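Long-range contacts in uncharacterized protein (Corynebacterium diphtheriae, PDB 3LMM), which is of unknown biochemical function but is probably a transcriptional regulator, combining a Schlafen AlbA-like domain, a GHKL-like ATPase-related region and helix-turn-helix-like domains: residues I296-A304 against G375-L386; D328-F339 against E395-V406. One frame throughout, in Å; residues are numbered along the deposited sequence.

Contact 1: residues I296-A304 against G375-L386; sequences IPRLAVREA and GVDRMYQAMIAL
Pro297, at the N-cap position of helix 298-311, presses its ring into the C-terminal end of helix 373-385. CG meets the selenium of selenomethionine Met383 at 3.8 Å, crossing that side chain at about a right angle, while CD slides past CD2 of Leu386. Two residues on, Leu299 holds CG anti to its own N (chi1 -180°), and its methyls lie across the Arg378 chain: CD1 is 3.4 Å from NH1, and CD2 rests on CB and NE. The charge of Arg378 is met elsewhere, by a salt bridge from NH2 to Asp370. Ala300 comes nearest the partner backbone, its CA 4.6 Å from CA of Met379; its CB touches both CG of Met379 and SE of Met383. Glu303 bends at chi2 (69°), laying CG beside CB of Met379 at 4.0 Å and bringing its carboxylate beside CA of Gly375. Ala304 closes the row with CB 4.1 Å from SE of Met379. The axes of segments 298-304 and 375-385 run roughly antiparallel (147°) and approach to 8.5 Å, as the small residues Ala300, Ala382 and Gly375 permit. Cohesion here is therefore mainly apolar, with long flexible selenomethionine chains filling in around alanines and a proline.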
loop_
_atom_site.group_PDB
_atom_site.type_symbol
_atom_site.label_atom_id
_atom_site.label_comp_id
_atom_site.label_asym_id
_atom_site.label_seq_id
_atom_site.Cartn_x
_atom_site.Cartn_y
_atom_site.Cartn_z
ATOM N N ILE A 296 -13.199 -11.649 15.134
ATOM C CA ILE A 296 -12.591 -10.529 14.428
ATOM C C ILE A 296 -12.354 -10.965 12.992
ATOM O O ILE A 296 -11.859 -12.062 12.735
ATOM C CB ILE A 296 -11.276 -10.009 15.086
ATOM C CG1 ILE A 296 -10.178 -11.045 15.035
ATOM C CG2 ILE A 296 -11.540 -9.617 16.526
ATOM C CD1 ILE A 296 -8.904 -10.539 15.716
ATOM N N PRO A 297 -12.739 -10.117 12.033
ATOM C CA PRO A 297 -12.570 -10.433 10.613
ATOM C C PRO A 297 -11.227 -11.027 10.233
ATOM O O PRO A 297 -10.190 -10.398 10.401
ATOM C CB PRO A 297 -12.846 -9.101 9.928
ATOM C CG PRO A 297 -12.572 -8.072 11.011
ATOM C CD PRO A 297 -13.166 -8.721 12.221
ATOM N N ARG A 298 -11.268 -12.245 9.709
ATOM C CA ARG A 298 -10.067 -12.956 9.289
ATOM C C ARG A 298 -9.030 -12.043 8.619
ATOM O O ARG A 298 -7.854 -12.027 9.001
ATOM C CB ARG A 298 -10.461 -14.093 8.349
ATOM C CG ARG A 298 -11.292 -15.157 9.040
ATOM C CD ARG A 298 -10.398 -16.132 9.761
ATOM N NE ARG A 298 -11.026 -16.721 10.943
ATOM C CZ ARG A 298 -12.052 -17.566 10.913
ATOM N NH1 ARG A 298 -12.546 -18.041 12.052
ATOM N NH2 ARG A 298 -12.584 -17.926 9.750
ATOM N N LEU A 299 -9.474 -11.277 7.627
ATOM C CA LEU A 299 -8.601 -10.359 6.907
ATOM C C LEU A 299 -7.829 -9.469 7.864
ATOM O O LEU A 299 -6.602 -9.365 7.789
ATOM C CB LEU A 299 -9.426 -9.471 5.995
ATOM C CG LEU A 299 -8.570 -8.492 5.210
ATOM C CD1 LEU A 299 -7.885 -9.233 4.061
ATOM C CD2 LEU A 299 -9.445 -7.374 4.683
ATOM N N ALA A 300 -8.563 -8.808 8.752
ATOM C CA ALA A 300 -7.953 -7.922 9.724
ATOM C C ALA A 300 -6.803 -8.631 10.445
ATOM O O ALA A 300 -5.722 -8.067 10.593
ATOM C CB ALA A 300 -8.999 -7.452 10.717
ATOM N N VAL A 301 -7.028 -9.872 10.874
ATOM C CA VAL A 301 -5.993 -10.633 11.576
ATOM C C VAL A 301 -4.770 -10.912 10.706
ATOM O O VAL A 301 -3.657 -10.527 11.047
ATOM C CB VAL A 301 -6.527 -11.982 12.088
ATOM C CG1 VAL A 301 -5.445 -12.703 12.872
ATOM C CG2 VAL A 301 -7.738 -11.756 12.953
ATOM N N ARG A 302 -4.975 -11.595 9.588
ATOM C CA ARG A 302 -3.869 -11.902 8.705
ATOM C C ARG A 302 -3.160 -10.617 8.264
ATOM O O ARG A 302 -1.939 -10.589 8.110
ATOM C CB ARG A 302 -4.380 -12.691 7.499
ATOM C CG ARG A 302 -3.315 -13.154 6.528
ATOM C CD ARG A 302 -3.926 -14.041 5.452
ATOM N NE ARG A 302 -5.101 -13.425 4.821
ATOM C CZ ARG A 302 -6.368 -13.644 5.187
ATOM N NH1 ARG A 302 -6.640 -14.474 6.190
ATOM N NH2 ARG A 302 -7.368 -13.040 4.546
ATOM N N GLU A 303 -3.910 -9.540 8.081
ATOM C CA GLU A 303 -3.280 -8.298 7.653
ATOM C C GLU A 303 -2.308 -7.821 8.724
ATOM O O GLU A 303 -1.184 -7.436 8.413
ATOM C CB GLU A 303 -4.336 -7.228 7.371
ATOM C CG GLU A 303 -3.871 -6.139 6.398
ATOM C CD GLU A 303 -3.687 -6.633 4.953
ATOM O OE1 GLU A 303 -4.668 -7.135 4.354
ATOM O OE2 GLU A 303 -2.561 -6.506 4.406
ATOM N N ALA A 304 -2.745 -7.868 9.983
ATOM C CA ALA A 304 -1.927 -7.456 11.130
ATOM C C ALA A 304 -0.702 -8.354 11.281
ATOM O O ALA A 304 0.364 -7.902 11.690
ATOM C CB ALA A 304 -2.765 -7.513 12.407
ATOM N N GLY A 375 -3.232 -2.718 2.401
ATOM C CA GLY A 375 -3.246 -3.627 3.533
ATOM C C GLY A 375 -3.847 -3.008 4.779
ATOM O O GLY A 375 -4.959 -3.350 5.184
ATOM N N VAL A 376 -3.118 -2.090 5.394
ATOM C CA VAL A 376 -3.612 -1.449 6.599
ATOM C C VAL A 376 -5.006 -0.823 6.413
ATOM O O VAL A 376 -5.831 -0.875 7.324
ATOM C CB VAL A 376 -2.632 -0.374 7.072
ATOM C CG1 VAL A 376 -2.346 0.599 5.935
ATOM C CG2 VAL A 376 -3.212 0.356 8.267
ATOM N N ASP A 377 -5.266 -0.238 5.242
ATOM C CA ASP A 377 -6.565 0.386 4.966
ATOM C C ASP A 377 -7.709 -0.638 4.928
ATOM O O ASP A 377 -8.787 -0.385 5.464
ATOM C CB ASP A 377 -6.539 1.164 3.641
ATOM C CG ASP A 377 -5.702 2.445 3.711
ATOM O OD1 ASP A 377 -5.592 3.130 2.666
ATOM O OD2 ASP A 377 -5.153 2.777 4.792
ATOM N N ARG A 378 -7.490 -1.784 4.287
ATOM C CA ARG A 378 -8.523 -2.808 4.227
ATOM C C ARG A 378 -8.740 -3.336 5.626
ATOM O O ARG A 378 -9.838 -3.761 5.977
ATOM C CB ARG A 378 -8.097 -3.947 3.311
ATOM C CG ARG A 378 -8.105 -3.559 1.857
ATOM C CD ARG A 378 -7.697 -4.719 0.983
ATOM N NE ARG A 378 -8.402 -5.952 1.326
ATOM C CZ ARG A 378 -8.259 -7.089 0.652
ATOM N NH1 ARG A 378 -8.925 -8.176 1.018
ATOM N NH2 ARG A 378 -7.452 -7.136 -0.401
HETATM N N MSE A 379 -7.679 -3.308 6.425
HETATM C CA MSE A 379 -7.769 -3.773 7.796
HETATM C C MSE A 379 -8.709 -2.822 8.520
HETATM O O MSE A 379 -9.742 -3.241 9.024
HETATM C CB MSE A 379 -6.389 -3.768 8.454
HETATM C CG MSE A 379 -6.383 -4.355 9.860
HETATM SE SE MSE A 379 -4.645 -4.283 10.733
HETATM C CE MSE A 379 -4.521 -2.377 10.964
ATOM N N TYR A 380 -8.354 -1.541 8.553
ATOM C CA TYR A 380 -9.192 -0.547 9.203
ATOM C C TYR A 380 -10.633 -0.710 8.756
ATOM O O TYR A 380 -11.528 -0.862 9.581
ATOM C CB TYR A 380 -8.721 0.846 8.842
ATOM C CG TYR A 380 -7.785 1.435 9.847
ATOM C CD1 TYR A 380 -8.163 2.550 10.598
ATOM C CD2 TYR A 380 -6.518 0.896 10.039
ATOM C CE1 TYR A 380 -7.299 3.122 11.514
ATOM C CE2 TYR A 380 -5.643 1.452 10.953
ATOM C CZ TYR A 380 -6.035 2.570 11.689
ATOM O OH TYR A 380 -5.154 3.152 12.579
ATOM N N GLN A 381 -10.848 -0.672 7.445
ATOM C CA GLN A 381 -12.180 -0.830 6.877
ATOM C C GLN A 381 -12.901 -2.038 7.486
ATOM O O GLN A 381 -13.963 -1.892 8.087
ATOM C CB GLN A 381 -12.081 -0.976 5.348
ATOM C CG GLN A 381 -12.829 -2.175 4.738
ATOM C CD GLN A 381 -14.337 -1.984 4.668
ATOM O OE1 GLN A 381 -15.093 -2.955 4.706
ATOM N NE2 GLN A 381 -14.776 -0.735 4.540
ATOM N N ALA A 382 -12.318 -3.223 7.337
ATOM C CA ALA A 382 -12.920 -4.438 7.864
ATOM C C ALA A 382 -13.409 -4.264 9.302
ATOM O O ALA A 382 -14.437 -4.823 9.676
ATOM C CB ALA A 382 -11.935 -5.588 7.779
HETATM N N MSE A 383 -12.689 -3.489 10.109
HETATM C CA MSE A 383 -13.107 -3.274 11.491
HETATM C C MSE A 383 -14.312 -2.359 11.535
HETATM O O MSE A 383 -15.372 -2.731 12.017
HETATM C CB MSE A 383 -11.969 -2.668 12.323
HETATM C CG MSE A 383 -10.751 -3.584 12.480
HETATM SE SE MSE A 383 -11.158 -5.352 13.246
HETATM C CE MSE A 383 -11.776 -4.743 14.985
ATOM N N ILE A 384 -14.141 -1.152 11.024
ATOM C CA ILE A 384 -15.213 -0.178 10.997
ATOM C C ILE A 384 -16.513 -0.798 10.459
ATOM O O ILE A 384 -17.555 -0.740 11.122
ATOM C CB ILE A 384 -14.784 1.037 10.142
ATOM C CG1 ILE A 384 -13.612 1.731 10.827
ATOM C CG2 ILE A 384 -15.924 2.009 9.963
ATOM C CD1 ILE A 384 -13.055 2.883 10.066
ATOM N N ALA A 385 -16.441 -1.403 9.270
ATOM C CA ALA A 385 -17.592 -2.039 8.604
ATOM C C ALA A 385 -18.455 -2.961 9.474
ATOM O O ALA A 385 -19.650 -3.131 9.206
ATOM C CB ALA A 385 -17.107 -2.806 7.366
ATOM N N LEU A 386 -17.846 -3.574 10.488
ATOM C CA LEU A 386 -18.573 -4.449 11.399
ATOM C C LEU A 386 -18.963 -3.707 12.670
ATOM O O LEU A 386 -19.422 -4.310 13.636
ATOM C CB LEU A 386 -17.733 -5.660 11.765
ATOM C CG LEU A 386 -17.906 -6.836 10.830
ATOM C CD1 LEU A 386 -17.877 -6.368 9.396
ATOM C CD2 LEU A 386 -16.797 -7.839 11.094
#

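Contact 2: residues D328-F339 against E395-V406; sequences DSTLIVRSPGGF and EIAGPFVETTLV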
loop_
_atom_site.group_PDB
_atom_site.type_symbol
_atom_site.label_atom_id
_atom_site.label_comp_id
_atom_site.label_asym_id
_atom_site.label_seq_id
_atom_site.Cartn_x
_atom_site.Cartn_y
_atom_site.Cartn_z
ATOM N N ASP A 328 -12.446 -10.527 25.955
ATOM C CA ASP A 328 -12.554 -9.225 25.311
ATOM C C ASP A 328 -12.507 -9.343 23.802
ATOM O O ASP A 328 -12.692 -8.361 23.082
ATOM C CB ASP A 328 -11.434 -8.309 25.802
ATOM C CG ASP A 328 -11.646 -7.863 27.232
ATOM O OD1 ASP A 328 -12.742 -7.314 27.501
ATOM O OD2 ASP A 328 -10.738 -8.054 28.082
ATOM N N SER A 329 -12.275 -10.563 23.335
ATOM C CA SER A 329 -12.182 -10.834 21.911
ATOM C C SER A 329 -11.147 -9.928 21.277
ATOM O O SER A 329 -11.280 -9.578 20.112
ATOM C CB SER A 329 -13.522 -10.600 21.211
ATOM O OG SER A 329 -14.567 -11.340 21.796
ATOM N N THR A 330 -10.118 -9.522 22.013
ATOM C CA THR A 330 -9.144 -8.650 21.364
ATOM C C THR A 330 -7.811 -9.352 21.105
ATOM O O THR A 330 -7.428 -10.263 21.828
ATOM C CB THR A 330 -8.932 -7.315 22.151
ATOM O OG1 THR A 330 -7.734 -7.404 22.919
ATOM C CG2 THR A 330 -10.113 -7.018 23.062
ATOM N N LEU A 331 -7.133 -8.937 20.040
ATOM C CA LEU A 331 -5.853 -9.511 19.672
ATOM C C LEU A 331 -4.795 -8.433 19.631
ATOM O O LEU A 331 -4.953 -7.421 18.951
ATOM C CB LEU A 331 -5.920 -10.191 18.304
ATOM C CG LEU A 331 -4.566 -10.514 17.640
ATOM C CD1 LEU A 331 -4.633 -11.826 16.875
ATOM C CD2 LEU A 331 -4.182 -9.393 16.716
ATOM N N ILE A 332 -3.707 -8.647 20.357
ATOM C CA ILE A 332 -2.638 -7.669 20.377
ATOM C C ILE A 332 -1.429 -8.246 19.667
ATOM O O ILE A 332 -1.109 -9.426 19.818
ATOM C CB ILE A 332 -2.257 -7.314 21.805
ATOM C CG1 ILE A 332 -3.510 -7.245 22.672
ATOM C CG2 ILE A 332 -1.579 -5.970 21.820
ATOM C CD1 ILE A 332 -3.222 -7.033 24.118
ATOM N N VAL A 333 -0.763 -7.407 18.883
ATOM C CA VAL A 333 0.425 -7.835 18.151
ATOM C C VAL A 333 1.596 -6.883 18.392
ATOM O O VAL A 333 1.691 -5.828 17.764
ATOM C CB VAL A 333 0.161 -7.917 16.634
ATOM C CG1 VAL A 333 1.453 -8.246 15.898
ATOM C CG2 VAL A 333 -0.886 -8.970 16.353
ATOM N N ARG A 334 2.482 -7.278 19.305
ATOM C CA ARG A 334 3.664 -6.502 19.650
ATOM C C ARG A 334 4.813 -6.926 18.749
ATOM O O ARG A 334 5.154 -8.105 18.700
ATOM C CB ARG A 334 4.060 -6.760 21.101
ATOM C CG ARG A 334 3.140 -6.158 22.142
ATOM C CD ARG A 334 3.209 -6.951 23.444
ATOM N NE ARG A 334 2.552 -6.261 24.550
ATOM C CZ ARG A 334 3.087 -5.234 25.204
ATOM N NH1 ARG A 334 4.290 -4.782 24.866
ATOM N NH2 ARG A 334 2.415 -4.648 26.189
ATOM N N SER A 335 5.413 -5.973 18.040
ATOM C CA SER A 335 6.537 -6.283 17.158
ATOM C C SER A 335 7.817 -5.535 17.514
ATOM O O SER A 335 7.812 -4.316 17.703
ATOM C CB SER A 335 6.168 -5.982 15.713
ATOM O OG SER A 335 5.174 -6.871 15.259
ATOM N N PRO A 336 8.942 -6.260 17.585
ATOM C CA PRO A 336 10.215 -5.623 17.922
ATOM C C PRO A 336 10.592 -4.520 16.935
ATOM O O PRO A 336 10.554 -4.707 15.714
ATOM C CB PRO A 336 11.193 -6.788 17.896
ATOM C CG PRO A 336 10.607 -7.688 16.855
ATOM C CD PRO A 336 9.148 -7.673 17.225
ATOM N N GLY A 337 10.958 -3.362 17.477
ATOM C CA GLY A 337 11.345 -2.235 16.646
ATOM C C GLY A 337 10.371 -1.087 16.800
ATOM O O GLY A 337 9.327 -1.240 17.431
ATOM N N GLY A 338 10.709 0.061 16.225
ATOM C CA GLY A 338 9.835 1.214 16.313
ATOM C C GLY A 338 9.759 1.998 15.019
ATOM O O GLY A 338 10.557 1.778 14.108
ATOM N N PHE A 339 8.796 2.913 14.939
ATOM C CA PHE A 339 8.601 3.756 13.757
ATOM C C PHE A 339 9.887 4.468 13.362
ATOM O O PHE A 339 10.474 5.188 14.178
ATOM C CB PHE A 339 7.548 4.825 14.040
ATOM C CG PHE A 339 6.207 4.278 14.386
ATOM C CD1 PHE A 339 5.310 5.037 15.126
ATOM C CD2 PHE A 339 5.831 3.015 13.967
ATOM C CE1 PHE A 339 4.056 4.541 15.447
ATOM C CE2 PHE A 339 4.584 2.511 14.280
ATOM C CZ PHE A 339 3.691 3.275 15.023
ATOM N N GLU A 395 3.453 3.026 19.175
ATOM C CA GLU A 395 4.808 2.598 19.548
ATOM C C GLU A 395 4.913 2.407 21.060
ATOM O O GLU A 395 4.498 3.256 21.849
ATOM C CB GLU A 395 5.851 3.630 19.087
ATOM C CG GLU A 395 7.301 3.135 19.218
ATOM C CD GLU A 395 8.341 4.048 18.546
ATOM O OE1 GLU A 395 8.205 4.336 17.340
ATOM O OE2 GLU A 395 9.307 4.472 19.221
ATOM N N ILE A 396 5.470 1.273 21.448
ATOM C CA ILE A 396 5.632 0.928 22.844
ATOM C C ILE A 396 7.097 0.927 23.230
ATOM O O ILE A 396 7.958 0.586 22.417
ATOM C CB ILE A 396 5.031 -0.466 23.120
ATOM C CG1 ILE A 396 3.514 -0.347 23.220
ATOM C CG2 ILE A 396 5.653 -1.084 24.359
ATOM C CD1 ILE A 396 3.035 0.650 24.268
ATOM N N ALA A 397 7.381 1.316 24.471
ATOM C CA ALA A 397 8.755 1.332 24.955
ATOM C C ALA A 397 9.360 -0.067 24.800
ATOM O O ALA A 397 8.816 -1.058 25.297
ATOM C CB ALA A 397 8.791 1.772 26.411
ATOM N N GLY A 398 10.485 -0.133 24.096
ATOM C CA GLY A 398 11.150 -1.398 23.869
ATOM C C GLY A 398 12.479 -1.235 23.154
ATOM O O GLY A 398 13.525 -1.525 23.742
ATOM N N PRO A 399 12.494 -0.755 21.897
ATOM C CA PRO A 399 11.360 -0.356 21.056
ATOM C C PRO A 399 10.435 -1.495 20.636
ATOM O O PRO A 399 10.872 -2.626 20.415
ATOM C CB PRO A 399 12.050 0.284 19.863
ATOM C CG PRO A 399 13.272 -0.568 19.726
ATOM C CD PRO A 399 13.757 -0.624 21.153
ATOM N N PHE A 400 9.153 -1.174 20.498
ATOM C CA PHE A 400 8.132 -2.142 20.105
ATOM C C PHE A 400 7.000 -1.419 19.384
ATOM O O PHE A 400 6.764 -0.234 19.608
ATOM C CB PHE A 400 7.568 -2.823 21.345
ATOM C CG PHE A 400 8.217 -4.137 21.677
ATOM C CD1 PHE A 400 7.899 -5.279 20.956
ATOM C CD2 PHE A 400 9.090 -4.251 22.754
ATOM C CE1 PHE A 400 8.436 -6.517 21.311
ATOM C CE2 PHE A 400 9.634 -5.487 23.115
ATOM C CZ PHE A 400 9.306 -6.619 22.398
ATOM N N VAL A 401 6.292 -2.125 18.517
ATOM C CA VAL A 401 5.174 -1.517 17.808
ATOM C C VAL A 401 4.001 -2.471 17.940
ATOM O O VAL A 401 3.978 -3.523 17.301
ATOM C CB VAL A 401 5.474 -1.334 16.313
ATOM C CG1 VAL A 401 4.316 -0.625 15.641
ATOM C CG2 VAL A 401 6.753 -0.563 16.131
ATOM N N GLU A 402 3.023 -2.124 18.761
ATOM C CA GLU A 402 1.920 -3.043 18.903
ATOM C C GLU A 402 0.649 -2.580 18.220
ATOM O O GLU A 402 0.270 -1.414 18.317
ATOM C CB GLU A 402 1.649 -3.352 20.388
ATOM C CG GLU A 402 0.960 -2.245 21.147
ATOM C CD GLU A 402 0.578 -2.648 22.561
ATOM O OE1 GLU A 402 -0.191 -1.892 23.189
ATOM O OE2 GLU A 402 1.046 -3.704 23.047
ATOM N N THR A 403 0.020 -3.505 17.500
ATOM C CA THR A 403 -1.233 -3.246 16.814
ATOM C C THR A 403 -2.284 -3.978 17.626
ATOM O O THR A 403 -2.092 -5.134 18.001
ATOM C CB THR A 403 -1.192 -3.785 15.364
ATOM O OG1 THR A 403 -0.216 -3.064 14.591
ATOM C CG2 THR A 403 -2.556 -3.644 14.695
ATOM N N THR A 404 -3.373 -3.288 17.939
ATOM C CA THR A 404 -4.441 -3.883 18.749
ATOM C C THR A 404 -5.762 -3.898 17.980
ATOM O O THR A 404 -6.233 -2.865 17.486
ATOM C CB THR A 404 -4.667 -3.089 20.048
ATOM O OG1 THR A 404 -3.712 -2.022 20.110
ATOM C CG2 THR A 404 -4.513 -3.987 21.252
ATOM N N LEU A 405 -6.362 -5.079 17.897
ATOM C CA LEU A 405 -7.633 -5.275 17.218
ATOM C C LEU A 405 -8.672 -5.704 18.223
ATOM O O LEU A 405 -8.552 -6.785 18.789
ATOM C CB LEU A 405 -7.510 -6.369 16.161
ATOM C CG LEU A 405 -7.094 -5.890 14.782
ATOM C CD1 LEU A 405 -5.831 -5.086 14.894
ATOM C CD2 LEU A 405 -6.908 -7.074 13.870
ATOM N N VAL A 406 -9.686 -4.877 18.451
ATOM C CA VAL A 406 -10.743 -5.255 19.392
ATOM C C VAL A 406 -12.013 -5.700 18.649
ATOM O O VAL A 406 -12.699 -4.880 18.046
ATOM C CB VAL A 406 -11.112 -4.094 20.338
ATOM C CG1 VAL A 406 -12.422 -4.402 21.036
ATOM C CG2 VAL A 406 -10.011 -3.879 21.366
#
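Leu331 and Leu405 face each other as a hydrogen-bonded antiparallel pair, N of Leu331 reaching O of Leu405 at 2.9 Å and the reverse bond matching it. The ladder repeats at Val333 with Thr403 and at Ser335 with Val401, then ends with N of Gly337 on O of Pro399. Alternating with these rungs are the non-hydrogen-bonded pairs, whose side chains lie side by side on the opposite face: Thr330 with Val406 at the end, Ile332 with Thr404 (CG2 to CG2 3.6 Å), and Arg334 with Glu402.

Arg334 is the longest of them. Its CB sits 4.1 Å from CD1 of Phe400. CG, beside the backbone N (chi1 -72°), packs on CB of Glu402 at 3.6 Å, and CD continues past OE2 of the same residue. From there the extended chain brings NE to 3.3 Å from Glu402 OE2, a salt bridge of charges alone: OE2 lies over the centre of the guanidinium, whose plane is turned 76° from the carboxylate, and no N-H points at it. At the tip, NH1 comes 4.0 Å from CG2 of Ile396.

Beyond the ladder the chain turns across the partner strands. OE1 of Glu395 accepts the N-H of Phe339 at 2.9 Å, from above the carboxylate plane, and CB of Glu395 covers one face of the phenyl ring while CG1 of Val401 touches CE2 obliquely.

Leu331, Val333, Ser335 and Leu405 share the other face; Val333, Ser335 and Leu405 pack there on helix 298-311. Strands 330-336 and 400-406 are thus neighbouring inner strands of a six-stranded mixed sheet backed by helices, an alpha/beta layering consistent with the GHKL-type ATPase fold to which the RecG C-terminal-like family is related.

Overall arrangement
The two contacts meet through helix 298-311, which packs on helix 373-385 in contact 1 and lies against the sheet of contact 2; CD2 of Leu405 reaches O of Ala300, and CE of Met383 comes close to O of Val406. Their centres are about 16 Å apart, and their segments alternate along the chain. Contact 1 has six of its twelve touching residues buried; contact 2, farther from the centre of the chain, has eight of twenty-two, with Glu395 and Pro399 exposed at its turn. Contact 1 joins two helices by mainly apolar packing, whereas contact 2 rests chiefly on backbone hydrogen bonds within the sheet, with a charged pair on the face away from helix 298-311.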